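PDB 4LUI: orotidine 5'-phosphate decarboxylase from Methanocaldococcus jannaschii, which probably catalyses the decarboxylation of orotidine 5'-monophosphate to uridine 5'-monophosphate, the last step of de novo UMP synthesis, and works as a homodimer. Local coordinates for residues B[157-162]-B[179-184]; B[26-31]-B[50-55]; B[80-85]-B[101-106]. One frame throughout, in Å; residues are numbered along the deposited sequence.

Contact 1 of 3, residues B[157-162]-B[179-184]; sequences LKVDAI and AELPVI
I162 is held at both its N-H and its C=O by the neighbouring strand. Its N donates to P182 O at 2.8 Å, and its O accepts from I184 N at 2.7 Å. This is the pattern of a parallel bridge between I162 and V183. The I184 N-H points almost straight down the I162 carbonyl, with a C=O...N angle of 169°. V183 CA also lies 3.3 Å from I162 O, as a CA-H...O contact. A161 CA makes a more bent contact of this kind with P182 O. Both segments have just left a helix before their strands begin: K158 and E180 are the first residues out of it, each with positive phi.

The side chain of I162 does most of the packing. Its CG1 branch sits between the backbone N and the carbonyl carbon (chi1 58°). From there CD1 reaches back to the methyl of A179, 3.6 Å away. CG1 lies 3.9 Å from V183 CG2, the two side chains meeting at a slant on one face of the sheet. CG2 of I162 only grazes L181 CD1. L181 crosses V159 at about a right angle, and L181 CD2 rests 3.4 Å from V159 O. The ring of P182 lies against the backbone of D160, with P182 CD 3.4 Å from D160 O. The methyl of A161 meets P182 CB and I184 CD1.

I162 and V183 face helix 169-179, through I175 and L172. A161 and I184 both pack on I129 of strand 127-131. D160 turns away from this contact, and its OD2 accepts from V128 N. Strand 161-163, helix 169-179 and strand 183-186 form a beta-alpha-beta unit of the TIM barrel, here joined at the start of its two strands.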
loop_
_atom_site.group_PDB
_atom_site.type_symbol
_atom_site.label_atom_id
_atom_site.label_comp_id
_atom_site.label_asym_id
_atom_site.label_seq_id
_atom_site.Cartn_x
_atom_site.Cartn_y
_atom_site.Cartn_z
ATOM N N LEU B 157 -10.259 10.962 14.604
ATOM C CA LEU B 157 -10.989 9.829 14.035
ATOM C C LEU B 157 -11.112 8.641 14.987
ATOM O O LEU B 157 -11.854 7.701 14.709
ATOM C CB LEU B 157 -10.323 9.366 12.736
ATOM C CG LEU B 157 -10.274 10.397 11.606
ATOM C CD1 LEU B 157 -9.544 9.818 10.390
ATOM C CD2 LEU B 157 -11.678 10.864 11.232
ATOM N N LYS B 158 -10.399 8.689 16.109
ATOM C CA LYS B 158 -10.445 7.615 17.093
ATOM C C LYS B 158 -10.024 6.277 16.485
ATOM O O LYS B 158 -10.702 5.261 16.659
ATOM C CB LYS B 158 -11.843 7.479 17.717
ATOM C CG LYS B 158 -12.360 8.699 18.468
ATOM C CD LYS B 158 -13.769 8.416 18.987
ATOM C CE LYS B 158 -14.481 9.675 19.472
ATOM N NZ LYS B 158 -13.827 10.253 20.666
ATOM N N VAL B 159 -8.914 6.267 15.758
ATOM C CA VAL B 159 -8.371 4.999 15.298
ATOM C C VAL B 159 -7.874 4.215 16.517
ATOM O O VAL B 159 -7.765 4.756 17.623
ATOM C CB VAL B 159 -7.248 5.192 14.258
ATOM C CG1 VAL B 159 -7.793 5.858 12.994
ATOM C CG2 VAL B 159 -6.123 6.024 14.836
ATOM N N ASP B 160 -7.592 2.934 16.326
ATOM C CA ASP B 160 -7.234 2.068 17.442
ATOM C C ASP B 160 -5.804 2.255 17.929
ATOM O O ASP B 160 -5.517 2.028 19.111
ATOM C CB ASP B 160 -7.475 0.605 17.070
ATOM C CG ASP B 160 -8.923 0.326 16.775
ATOM O OD1 ASP B 160 -9.661 -0.034 17.716
ATOM O OD2 ASP B 160 -9.331 0.498 15.612
ATOM N N ALA B 161 -4.910 2.639 17.017
ATOM C CA ALA B 161 -3.499 2.815 17.349
ATOM C C ALA B 161 -2.803 3.580 16.241
ATOM O O ALA B 161 -3.352 3.743 15.150
ATOM C CB ALA B 161 -2.811 1.456 17.542
ATOM N N ILE B 162 -1.588 4.039 16.516
ATOM C CA ILE B 162 -0.771 4.650 15.470
ATOM C C ILE B 162 0.576 3.949 15.367
ATOM O O ILE B 162 1.046 3.304 16.323
ATOM C CB ILE B 162 -0.547 6.153 15.729
ATOM C CG1 ILE B 162 0.124 6.377 17.080
ATOM C CG2 ILE B 162 -1.871 6.902 15.689
ATOM C CD1 ILE B 162 0.505 7.828 17.316
ATOM N N ALA B 179 -1.411 12.309 20.172
ATOM C CA ALA B 179 -2.392 11.307 19.754
ATOM C C ALA B 179 -3.233 10.763 20.917
ATOM O O ALA B 179 -4.438 10.557 20.766
ATOM C CB ALA B 179 -1.713 10.168 19.003
ATOM N N GLU B 180 -2.598 10.536 22.067
ATOM C CA GLU B 180 -3.250 9.899 23.221
ATOM C C GLU B 180 -3.865 8.548 22.836
ATOM O O GLU B 180 -4.917 8.157 23.333
ATOM C CB GLU B 180 -4.294 10.830 23.864
ATOM C CG GLU B 180 -3.714 12.162 24.316
ATOM C CD GLU B 180 -4.710 13.019 25.082
ATOM O OE1 GLU B 180 -5.913 12.689 25.073
ATOM O OE2 GLU B 180 -4.288 14.022 25.695
ATOM N N LEU B 181 -3.186 7.841 21.943
ATOM C CA LEU B 181 -3.607 6.537 21.465
ATOM C C LEU B 181 -2.453 5.565 21.642
ATOM O O LEU B 181 -1.295 5.989 21.745
ATOM C CB LEU B 181 -3.941 6.615 19.969
ATOM C CG LEU B 181 -5.212 7.392 19.639
ATOM C CD1 LEU B 181 -5.286 7.671 18.158
ATOM C CD2 LEU B 181 -6.434 6.612 20.109
ATOM N N PRO B 182 -2.753 4.256 21.656
ATOM C CA PRO B 182 -1.673 3.265 21.600
ATOM C C PRO B 182 -0.735 3.494 20.413
ATOM O O PRO B 182 -1.178 3.877 19.323
ATOM C CB PRO B 182 -2.427 1.946 21.422
ATOM C CG PRO B 182 -3.727 2.188 22.131
ATOM C CD PRO B 182 -4.073 3.615 21.784
ATOM N N VAL B 183 0.553 3.258 20.640
ATOM C CA VAL B 183 1.564 3.417 19.613
ATOM C C VAL B 183 2.215 2.071 19.372
ATOM O O VAL B 183 2.429 1.292 20.318
ATOM C CB VAL B 183 2.645 4.421 20.053
ATOM C CG1 VAL B 183 3.657 4.633 18.940
ATOM C CG2 VAL B 183 2.004 5.739 20.416
ATOM N N ILE B 184 2.496 1.807 18.100
ATOM C CA ILE B 184 3.237 0.638 17.643
ATOM C C ILE B 184 4.561 1.173 17.084
ATOM O O ILE B 184 4.565 1.971 16.142
ATOM C CB ILE B 184 2.451 -0.074 16.545
ATOM C CG1 ILE B 184 1.116 -0.580 17.114
ATOM C CG2 ILE B 184 3.251 -1.216 15.958
ATOM C CD1 ILE B 184 0.057 -0.857 16.039
#

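Contact 2 of 3, residues B[26-31]-B[50-55]; sequences LALDVL and IKVGYP
Two backbone hydrogen bonds tie K51 to the neighbouring strand. K51 N donates to L26 O at 2.8 Å, and L28 N donates to K51 O at 2.9 Å. Both are close to straight. They belong to a parallel ladder in which L26 pairs with I50 and A27 with K51.

The apolar contacts fall in two places. L28 and I50 lie side by side and point the same way, with L28 CD2 4.0 Å from I50 CG2. L28 has CG anti to its N (chi1 -175°), and I50 has CG2 in the same position. Both side chains also touch V40 of helix 33-43 and I68 of helix 63-72. Farther on, L31 CD2 meets P55 CB at 3.7 Å. L31 and P55 also pack on I95 and K91 of the second subunit, respectively.

Across the contact, the polar side chains meet through water. The K51 chain is extended as far as CD, then bends at chi3 and chi4. This brings CE to 4.0 Å from the methyl of A27. K51 NZ and D29 OD1 stay 4.7 Å apart and are not in direct contact. One water accepts from K51 NZ and donates to both D29 OD1 and K51 O. A second water accepts from NZ and donates to D29 OD2. A third links L28 O and D29 OD1 to G53 N, and a fourth joins L31 O to P55 O.

K51 NZ also forms a salt bridge with D79. D29, K51 and D79 are all predicted substrate-binding residues. K51 is thus positioned by D79 directly and by D29 through water, consistent with the predicted role of all three in substrate binding.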
loop_
_atom_site.group_PDB
_atom_site.type_symbol
_atom_site.label_atom_id
_atom_site.label_comp_id
_atom_site.label_asym_id
_atom_site.label_seq_id
_atom_site.Cartn_x
_atom_site.Cartn_y
_atom_site.Cartn_z
ATOM N N LEU B 26 5.721 -9.199 16.463
ATOM C CA LEU B 26 6.709 -9.705 15.517
ATOM C C LEU B 26 6.417 -9.192 14.113
ATOM O O LEU B 26 5.310 -9.400 13.608
ATOM C CB LEU B 26 6.702 -11.251 15.514
ATOM C CG LEU B 26 7.551 -11.925 14.419
ATOM C CD1 LEU B 26 9.023 -11.555 14.574
ATOM C CD2 LEU B 26 7.363 -13.447 14.421
ATOM N N ALA B 27 7.397 -8.531 13.491
ATOM C CA ALA B 27 7.284 -8.173 12.079
ATOM C C ALA B 27 7.755 -9.374 11.268
ATOM O O ALA B 27 8.959 -9.623 11.149
ATOM C CB ALA B 27 8.116 -6.906 11.745
ATOM N N LEU B 28 6.807 -10.132 10.728
ATOM C CA LEU B 28 7.120 -11.426 10.132
ATOM C C LEU B 28 7.446 -11.234 8.664
ATOM O O LEU B 28 6.697 -11.651 7.782
ATOM C CB LEU B 28 5.943 -12.382 10.303
ATOM C CG LEU B 28 6.156 -13.823 9.832
ATOM C CD1 LEU B 28 7.365 -14.434 10.515
ATOM C CD2 LEU B 28 4.912 -14.642 10.105
ATOM N N ASP B 29 8.579 -10.598 8.405
ATOM C CA ASP B 29 8.916 -10.179 7.050
ATOM C C ASP B 29 9.768 -11.228 6.338
ATOM O O ASP B 29 10.954 -11.021 6.063
ATOM C CB ASP B 29 9.604 -8.820 7.091
ATOM C CG ASP B 29 8.700 -7.732 7.633
ATOM O OD1 ASP B 29 7.468 -7.825 7.428
ATOM O OD2 ASP B 29 9.219 -6.796 8.275
ATOM N N VAL B 30 9.155 -12.376 6.075
ATOM C CA VAL B 30 9.773 -13.410 5.255
ATOM C C VAL B 30 8.925 -13.548 3.992
ATOM O O VAL B 30 7.799 -13.072 3.949
ATOM C CB VAL B 30 9.885 -14.747 6.005
ATOM C CG1 VAL B 30 10.781 -14.582 7.219
ATOM C CG2 VAL B 30 8.506 -15.240 6.422
ATOM N N LEU B 31 9.481 -14.150 2.950
ATOM C CA LEU B 31 8.755 -14.284 1.692
ATOM C C LEU B 31 8.095 -15.639 1.548
ATOM O O LEU B 31 7.086 -15.778 0.859
ATOM C CB LEU B 31 9.705 -14.079 0.521
ATOM C CG LEU B 31 10.392 -12.720 0.401
ATOM C CD1 LEU B 31 11.358 -12.756 -0.765
ATOM C CD2 LEU B 31 9.368 -11.613 0.204
ATOM N N ILE B 50 1.323 -10.571 15.605
ATOM C CA ILE B 50 2.117 -10.849 14.413
ATOM C C ILE B 50 1.707 -9.871 13.325
ATOM O O ILE B 50 0.512 -9.730 13.043
ATOM C CB ILE B 50 1.903 -12.293 13.922
ATOM C CG1 ILE B 50 2.337 -13.289 15.011
ATOM C CG2 ILE B 50 2.686 -12.539 12.624
ATOM C CD1 ILE B 50 2.016 -14.719 14.707
ATOM N N LYS B 51 2.687 -9.185 12.737
ATOM C CA LYS B 51 2.440 -8.212 11.671
ATOM C C LYS B 51 2.936 -8.784 10.345
ATOM O O LYS B 51 4.100 -9.195 10.224
ATOM C CB LYS B 51 3.151 -6.884 11.998
ATOM C CG LYS B 51 2.875 -5.732 11.023
ATOM C CD LYS B 51 3.513 -4.400 11.473
ATOM C CE LYS B 51 5.031 -4.378 11.277
ATOM N NZ LYS B 51 5.433 -4.405 9.839
ATOM N N VAL B 52 2.051 -8.821 9.355
ATOM C CA VAL B 52 2.401 -9.351 8.048
ATOM C C VAL B 52 2.231 -8.265 6.999
ATOM O O VAL B 52 1.342 -7.409 7.110
ATOM C CB VAL B 52 1.562 -10.585 7.667
ATOM C CG1 VAL B 52 1.865 -11.760 8.612
ATOM C CG2 VAL B 52 0.086 -10.252 7.653
ATOM N N GLY B 53 3.088 -8.291 5.989
ATOM C CA GLY B 53 3.020 -7.281 4.946
ATOM C C GLY B 53 2.756 -7.866 3.579
ATOM O O GLY B 53 2.620 -9.076 3.417
ATOM N N TYR B 54 2.705 -6.993 2.575
ATOM C CA TYR B 54 2.475 -7.430 1.203
ATOM C C TYR B 54 3.475 -8.415 0.586
ATOM O O TYR B 54 3.066 -9.285 -0.179
ATOM C CB TYR B 54 2.296 -6.219 0.285
ATOM C CG TYR B 54 0.892 -5.629 0.340
ATOM C CD1 TYR B 54 -0.221 -6.443 0.174
ATOM C CD2 TYR B 54 0.690 -4.268 0.523
ATOM C CE1 TYR B 54 -1.498 -5.928 0.196
ATOM C CE2 TYR B 54 -0.602 -3.732 0.539
ATOM C CZ TYR B 54 -1.683 -4.582 0.378
ATOM O OH TYR B 54 -2.983 -4.105 0.402
ATOM N N PRO B 55 4.783 -8.261 0.870
ATOM C CA PRO B 55 5.680 -9.225 0.215
ATOM C C PRO B 55 5.342 -10.681 0.548
ATOM O O PRO B 55 5.365 -11.537 -0.348
ATOM C CB PRO B 55 7.063 -8.821 0.731
ATOM C CG PRO B 55 6.906 -7.316 1.004
ATOM C CD PRO B 55 5.527 -7.200 1.582
HETATM O O HOH W 1 5.417 -9.737 6.320
HETATM O O HOH W 2 5.477 -7.145 9.019
HETATM O O HOH W 3 8.085 -4.402 8.854
HETATM O O HOH W 4 6.485 -13.699 -1.273
#

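Contact 3 of 3, residues B[80-85]-B[101-106]; sequences FKVADI and DGIIVH
The imidazole of H106 stands beside K81, and the two side chains meet at a slant. K81 O lies at the ring edge, near its plane, 3.4 Å from H106 CD2. K81 CB and CD both come to 3.9 Å from H106 NE2. The lysine chain bends at chi2 (-53°) and again at chi4. Its NZ ends 6.0 Å from H106 NE2 and forms a salt bridge with D79. A83 CB approaches H106 CD2 obliquely.

V82 and V105 share one face of the sheet. V82 CG2 meets I103 CD1 at 3.6 Å, the two side chains crossing at about a right angle. I103 reaches there because its CG1 is anti to the backbone N (chi1 -173°) and the chain beyond is extended. V82 CB rests 3.9 Å from V105 CG1.

Two backbone bonds fix V82 against the next strand. V82 N uses a lone pair of I104 O, in the carbonyl plane. H106 N donates to V82 O at 2.9 Å, 19° out of the V82 carbonyl plane. A water also donates to V82 O and to H106 O.

Across the dimer, H106 NE2 is hydrogen-bonded to A83 O, and K81 NZ is salt-bridged to D84 OD2, both of the second subunit. K81 is the predicted proton donor. The pairing of strands 75-82 and 102-106, linked by helix 86-97, is a beta-alpha-beta unit of the TIM barrel. The C-terminal ends of these strands carry the predicted active site, probably shared across the dimer, as in other OMP decarboxylases.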
loop_
_atom_site.group_PDB
_atom_site.type_symbol
_atom_site.label_atom_id
_atom_site.label_comp_id
_atom_site.label_asym_id
_atom_site.label_seq_id
_atom_site.Cartn_x
_atom_site.Cartn_y
_atom_site.Cartn_z
ATOM N N PHE B 80 -0.468 -3.049 5.449
ATOM C CA PHE B 80 -0.733 -2.896 4.020
ATOM C C PHE B 80 -0.671 -1.440 3.563
ATOM O O PHE B 80 -0.905 -1.149 2.380
ATOM C CB PHE B 80 -2.107 -3.471 3.700
ATOM C CG PHE B 80 -2.147 -4.975 3.652
ATOM C CD1 PHE B 80 -1.009 -5.733 3.896
ATOM C CD2 PHE B 80 -3.334 -5.628 3.352
ATOM C CE1 PHE B 80 -1.053 -7.137 3.846
ATOM C CE2 PHE B 80 -3.388 -7.022 3.284
ATOM C CZ PHE B 80 -2.245 -7.780 3.540
ATOM N N LYS B 81 -0.356 -0.547 4.495
ATOM C CA LYS B 81 -0.146 0.869 4.167
ATOM C C LYS B 81 -1.248 1.420 3.251
ATOM O O LYS B 81 -0.951 2.082 2.249
ATOM C CB LYS B 81 1.210 1.054 3.463
ATOM C CG LYS B 81 2.438 0.683 4.310
ATOM C CD LYS B 81 2.442 1.399 5.650
ATOM C CE LYS B 81 3.850 1.436 6.270
ATOM N NZ LYS B 81 4.354 0.064 6.593
ATOM N N VAL B 82 -2.503 1.131 3.580
ATOM C CA VAL B 82 -3.620 1.384 2.669
ATOM C C VAL B 82 -3.664 2.870 2.319
ATOM O O VAL B 82 -3.599 3.726 3.206
ATOM C CB VAL B 82 -4.966 0.964 3.291
ATOM C CG1 VAL B 82 -6.064 1.074 2.264
ATOM C CG2 VAL B 82 -4.885 -0.477 3.820
ATOM N N ALA B 83 -3.742 3.167 1.029
ATOM C CA ALA B 83 -3.511 4.524 0.574
ATOM C C ALA B 83 -4.246 4.804 -0.726
ATOM O O ALA B 83 -3.657 5.310 -1.678
ATOM C CB ALA B 83 -2.002 4.766 0.407
ATOM N N ASP B 84 -5.539 4.483 -0.759
ATOM C CA ASP B 84 -6.359 4.716 -1.945
ATOM C C ASP B 84 -7.604 5.560 -1.637
ATOM O O ASP B 84 -7.754 6.083 -0.535
ATOM C CB ASP B 84 -6.740 3.375 -2.600
ATOM C CG ASP B 84 -6.704 3.428 -4.114
ATOM O OD1 ASP B 84 -7.373 4.315 -4.693
ATOM O OD2 ASP B 84 -5.992 2.587 -4.720
ATOM N N ILE B 85 -8.472 5.705 -2.632
ATOM C CA ILE B 85 -9.728 6.430 -2.466
ATOM C C ILE B 85 -10.663 5.619 -1.574
ATOM O O ILE B 85 -10.468 4.421 -1.405
ATOM C CB ILE B 85 -10.404 6.694 -3.823
ATOM C CG1 ILE B 85 -10.847 5.383 -4.491
ATOM C CG2 ILE B 85 -9.478 7.507 -4.718
ATOM C CD1 ILE B 85 -11.526 5.600 -5.827
ATOM N N ASP B 101 -6.813 -9.270 12.118
ATOM C CA ASP B 101 -7.497 -8.639 13.233
ATOM C C ASP B 101 -7.382 -7.129 13.193
ATOM O O ASP B 101 -8.097 -6.438 13.906
ATOM C CB ASP B 101 -6.921 -9.163 14.542
ATOM C CG ASP B 101 -7.101 -10.647 14.672
ATOM O OD1 ASP B 101 -8.275 -11.083 14.687
ATOM O OD2 ASP B 101 -6.086 -11.372 14.737
ATOM N N GLY B 102 -6.478 -6.629 12.366
ATOM C CA GLY B 102 -6.275 -5.201 12.247
ATOM C C GLY B 102 -5.565 -4.900 10.947
ATOM O O GLY B 102 -4.964 -5.781 10.332
ATOM N N ILE B 103 -5.661 -3.647 10.520
ATOM C CA ILE B 103 -5.055 -3.229 9.270
ATOM C C ILE B 103 -4.413 -1.852 9.441
ATOM O O ILE B 103 -4.957 -0.984 10.144
ATOM C CB ILE B 103 -6.112 -3.255 8.129
ATOM C CG1 ILE B 103 -5.470 -2.990 6.767
ATOM C CG2 ILE B 103 -7.269 -2.288 8.411
ATOM C CD1 ILE B 103 -6.481 -3.125 5.623
ATOM N N ILE B 104 -3.243 -1.670 8.824
ATOM C CA ILE B 104 -2.509 -0.414 8.910
ATOM C C ILE B 104 -2.772 0.424 7.661
ATOM O O ILE B 104 -2.644 -0.069 6.531
ATOM C CB ILE B 104 -0.993 -0.663 9.115
ATOM C CG1 ILE B 104 -0.761 -1.279 10.502
ATOM C CG2 ILE B 104 -0.208 0.636 8.961
ATOM C CD1 ILE B 104 0.640 -1.833 10.714
ATOM N N VAL B 105 -3.168 1.678 7.884
ATOM C CA VAL B 105 -3.516 2.607 6.811
ATOM C C VAL B 105 -2.673 3.885 6.880
ATOM O O VAL B 105 -2.186 4.269 7.949
ATOM C CB VAL B 105 -5.012 2.982 6.861
ATOM C CG1 VAL B 105 -5.862 1.707 6.961
ATOM C CG2 VAL B 105 -5.311 3.894 8.050
ATOM N N HIS B 106 -2.478 4.529 5.733
ATOM C CA HIS B 106 -1.897 5.872 5.715
ATOM C C HIS B 106 -2.965 6.901 6.008
ATOM O O HIS B 106 -4.104 6.766 5.562
ATOM C CB HIS B 106 -1.262 6.193 4.351
ATOM C CG HIS B 106 0.165 5.749 4.230
ATOM N ND1 HIS B 106 1.183 6.310 4.969
ATOM C CD2 HIS B 106 0.744 4.813 3.441
ATOM C CE1 HIS B 106 2.331 5.740 4.642
ATOM N NE2 HIS B 106 2.089 4.815 3.731
HETATM O O HOH W 5 -5.804 5.373 3.756
#

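Overall arrangement
The three contacts lie in one closed parallel barrel of eight strands. Along the chain the order is contact 2, contact 3, contact 1. Each joins two successive strands of a beta-alpha-beta unit. Contacts 2 and 3 have centres about 15 Å apart and touch, since strands 49-53 and 75-82 are neighbours. Y54 stacks on F80, and K51 CD meets I104 CD1. Contact 1 lies about 14 Å from contact 3 and 21 Å from contact 2, between centres, and touches neither. Contacts 2 and 3 hold predicted substrate-binding residues and reach the second subunit. Contact 1 lies across the chain's centre from contact 2, and no other chain of the assembly touches its segments.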